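Local coordinates for SWD1-like protein (Myceliophthora thermophila, PDB 6E29), which probably serves as the WD-repeat beta-propeller subunit of the COMPASS complex, which methylates a lysine of histone H3, at residues Ile23-Ser28 / Ser42-Gly47. Residues are numbered along the deposited sequence; the frame is centred on the assembly and turned at random.
Sequences IRSGHS and SGRVDG
R44 lays its guanidinium over G26, whose CA sits 3.8 Å above the centre of the plane, while NH1 comes within 2.8 Å of S25 OG at the group's edge. Glycine suits this spot: its backbone has positive phi, and a CB would run into R44 NE. A bend at chi3 (-34°) turns the arginine so that NE and NH2 grip D46 side-on, one nitrogen to each carboxylate oxygen; the NH2–OD2 leg of this salt bridge is 2.9 Å. A lysine in place of R44 would probably lose this two-pronged grip and the flat cover over G26, leaving D46 freer to turn. D46 OD1 also accepts from T48 N, just past the type I turn R44-G47 joining strands 39-44 and 48-53. Segment 23-28 leaves strand 19-23, which completes the propeller blade of the chain's last three strands and so closes the ring, and leads into strand 28-33 of the first WD blade. There S28 and R44 form an antiparallel non-hydrogen-bonded pair, and V45 N donates to H27 O (2.9 Å). H27 CG lies anti to the backbone N (chi1 -167°), bringing the ring obliquely against V45 CG2, 3.3 Å from ND1, while NE2, a donor suited to this reach, hydrogen-bonds L334 O.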
ATOM      1  N   ILE B  23     -14.674   3.194 -16.463  1.00 36.22           N
ATOM      2  CA  ILE B  23     -14.172   2.124 -17.318  1.00 35.71           C
ATOM      3  C   ILE B  23     -14.350   0.801 -16.597  1.00 48.27           C
ATOM      4  O   ILE B  23     -14.451   0.732 -15.370  1.00 41.18           O
ATOM      5  CB  ILE B  23     -12.699   2.352 -17.707  1.00 38.46           C
ATOM      6  CG1 ILE B  23     -11.818   2.400 -16.436  1.00 35.14           C
ATOM      7  CG2 ILE B  23     -12.597   3.640 -18.570  1.00 43.62           C
ATOM      8  CD1 ILE B  23     -10.349   2.669 -16.667  1.00 41.98           C
ATOM      9  N   ARG B  24     -14.385  -0.268 -17.373  1.00 33.70           N
ATOM     10  CA  ARG B  24     -14.527  -1.573 -16.745  1.00 38.61           C
ATOM     11  C   ARG B  24     -13.883  -2.615 -17.622  1.00 46.13           C
ATOM     12  O   ARG B  24     -14.178  -2.695 -18.821  1.00 42.53           O
ATOM     13  CB  ARG B  24     -15.994  -1.943 -16.468  1.00 45.85           C
ATOM     14  CG  ARG B  24     -16.130  -3.143 -15.502  1.00 35.48           C
ATOM     15  CD  ARG B  24     -17.566  -3.681 -15.398  1.00 42.26           C
ATOM     16  NE  ARG B  24     -17.664  -4.724 -14.370  1.00 45.30           N
ATOM     17  CZ  ARG B  24     -17.393  -6.011 -14.564  1.00 45.19           C
ATOM     18  NH1 ARG B  24     -17.013  -6.443 -15.758  1.00 58.57           N
ATOM     19  NH2 ARG B  24     -17.508  -6.876 -13.567  1.00 48.81           N
ATOM     20  N   SER B  25     -12.997  -3.403 -17.012  1.00 34.97           N
ATOM     21  CA  SER B  25     -12.539  -4.640 -17.633  1.00 43.87           C
ATOM     22  C   SER B  25     -12.507  -5.692 -16.524  1.00 57.63           C
ATOM     23  O   SER B  25     -11.615  -5.673 -15.681  1.00 43.91           O
ATOM     24  CB  SER B  25     -11.174  -4.459 -18.294  1.00 40.08           C
ATOM     25  OG  SER B  25     -10.704  -5.710 -18.775  1.00 43.19           O
ATOM     26  N   GLY B  26     -13.492  -6.577 -16.500  1.00 39.46           N
ATOM     27  CA  GLY B  26     -13.573  -7.474 -15.328  1.00 43.51           C
ATOM     28  C   GLY B  26     -13.871  -6.683 -14.060  1.00 48.12           C
ATOM     29  O   GLY B  26     -14.112  -5.477 -14.089  1.00 46.35           O
ATOM     30  N   HIS B  27     -13.852  -7.401 -12.922  1.00 35.57           N
ATOM     31  CA  HIS B  27     -14.106  -6.793 -11.611  1.00 37.62           C
ATOM     32  C   HIS B  27     -12.774  -6.285 -11.049  1.00 39.11           C
ATOM     33  O   HIS B  27     -11.948  -7.075 -10.591  1.00 36.83           O
ATOM     34  CB  HIS B  27     -14.749  -7.818 -10.682  1.00 36.59           C
ATOM     35  CG  HIS B  27     -15.330  -7.238  -9.434  1.00 36.19           C
ATOM     36  ND1 HIS B  27     -14.561  -6.795  -8.375  1.00 51.16           N
ATOM     37  CD2 HIS B  27     -16.620  -7.042  -9.069  1.00 44.73           C
ATOM     38  CE1 HIS B  27     -15.354  -6.358  -7.410  1.00 35.68           C
ATOM     39  NE2 HIS B  27     -16.608  -6.493  -7.809  1.00 52.71           N
ATOM     40  N   SER B  28     -12.572  -4.967 -11.055  1.00 31.47           N
ATOM     41  CA  SER B  28     -11.312  -4.407 -10.588  0.51 29.29           C
ATOM     42  C   SER B  28     -11.233  -4.481  -9.066  1.00 39.01           C
ATOM     43  O   SER B  28     -12.175  -4.096  -8.369  1.00 33.83           O
ATOM     44  CB  SER B  28     -11.174  -2.962 -11.056  0.51 27.73           C
ATOM     45  OG  SER B  28     -11.059  -2.917 -12.471  0.51 31.27           O
ATOM     46  N   SER B  42      -4.780  -1.951 -13.618  1.00 28.89           N
ATOM     47  CA  SER B  42      -5.932  -2.471 -12.899  1.00 34.75           C
ATOM     48  C   SER B  42      -5.712  -3.960 -12.638  1.00 35.27           C
ATOM     49  O   SER B  42      -5.225  -4.684 -13.505  1.00 35.51           O
ATOM     50  CB  SER B  42      -7.223  -2.223 -13.723  1.00 35.45           C
ATOM     51  OG  SER B  42      -8.348  -2.742 -13.071  1.00 57.70           O
ATOM     52  N   GLY B  43      -6.050  -4.433 -11.442  1.00 30.85           N
ATOM     53  CA  GLY B  43      -5.999  -5.860 -11.144  1.00 27.78           C
ATOM     54  C   GLY B  43      -7.429  -6.293 -10.901  1.00 38.00           C
ATOM     55  O   GLY B  43      -8.262  -5.478 -10.470  1.00 33.78           O
ATOM     56  N   ARG B  44      -7.726  -7.556 -11.215  1.00 40.63           N
ATOM     57  CA  ARG B  44      -9.096  -8.061 -11.226  1.00 36.38           C
ATOM     58  C   ARG B  44      -9.240  -9.251 -10.299  1.00 34.28           C
ATOM     59  O   ARG B  44      -8.258  -9.889  -9.892  1.00 39.60           O
ATOM     60  CB  ARG B  44      -9.546  -8.453 -12.654  1.00 38.10           C
ATOM     61  CG  ARG B  44      -8.867  -7.583 -13.710  1.00 38.23           C
ATOM     62  CD  ARG B  44      -9.448  -7.637 -15.083  1.00 35.51           C
ATOM     63  NE  ARG B  44      -9.976  -8.919 -15.464  1.00 42.96           N
ATOM     64  CZ  ARG B  44     -10.378  -9.210 -16.706  1.00 50.62           C
ATOM     65  NH1 ARG B  44     -10.272  -8.300 -17.673  1.00 37.90           N
ATOM     66  NH2 ARG B  44     -10.870 -10.412 -16.980  1.00 44.74           N
ATOM     67  N   VAL B  45     -10.506  -9.549  -9.989  1.00 50.54           N
ATOM     68  CA  VAL B  45     -10.836 -10.690  -9.142  1.00 38.31           C
ATOM     69  C   VAL B  45     -10.213 -11.961  -9.697  1.00 44.58           C
ATOM     70  O   VAL B  45      -9.748 -12.820  -8.937  1.00 44.29           O
ATOM     71  CB  VAL B  45     -12.361 -10.838  -9.018  1.00 54.77           C
ATOM     72  CG1 VAL B  45     -12.730 -12.224  -8.446  1.00 51.78           C
ATOM     73  CG2 VAL B  45     -12.944  -9.723  -8.197  1.00 42.53           C
ATOM     74  N   ASP B  46     -10.202 -12.108 -11.036  1.00 39.44           N
ATOM     75  CA  ASP B  46      -9.723 -13.353 -11.641  1.00 41.44           C
ATOM     76  C   ASP B  46      -8.200 -13.402 -11.831  1.00 43.29           C
ATOM     77  O   ASP B  46      -7.706 -14.305 -12.514  1.00 48.96           O
ATOM     78  CB  ASP B  46     -10.410 -13.606 -12.987  1.00 47.34           C
ATOM     79  CG  ASP B  46     -10.102 -12.535 -14.023  1.00 46.49           C
ATOM     80  OD1 ASP B  46      -9.446 -11.526 -13.699  1.00 56.42           O
ATOM     81  OD2 ASP B  46     -10.502 -12.715 -15.192  1.00 52.97           O
ATOM     82  N   GLY B  47      -7.450 -12.465 -11.271  1.00 44.36           N
ATOM     83  CA  GLY B  47      -6.009 -12.487 -11.375  1.00 44.29           C
ATOM     84  C   GLY B  47      -5.451 -11.791 -12.595  1.00 39.67           C
ATOM     85  O   GLY B  47      -4.229 -11.607 -12.680  1.00 46.84           O
TER
HETATM   86  O   HOH W   1      -9.868  -3.761 -14.636  1.00 49.45           O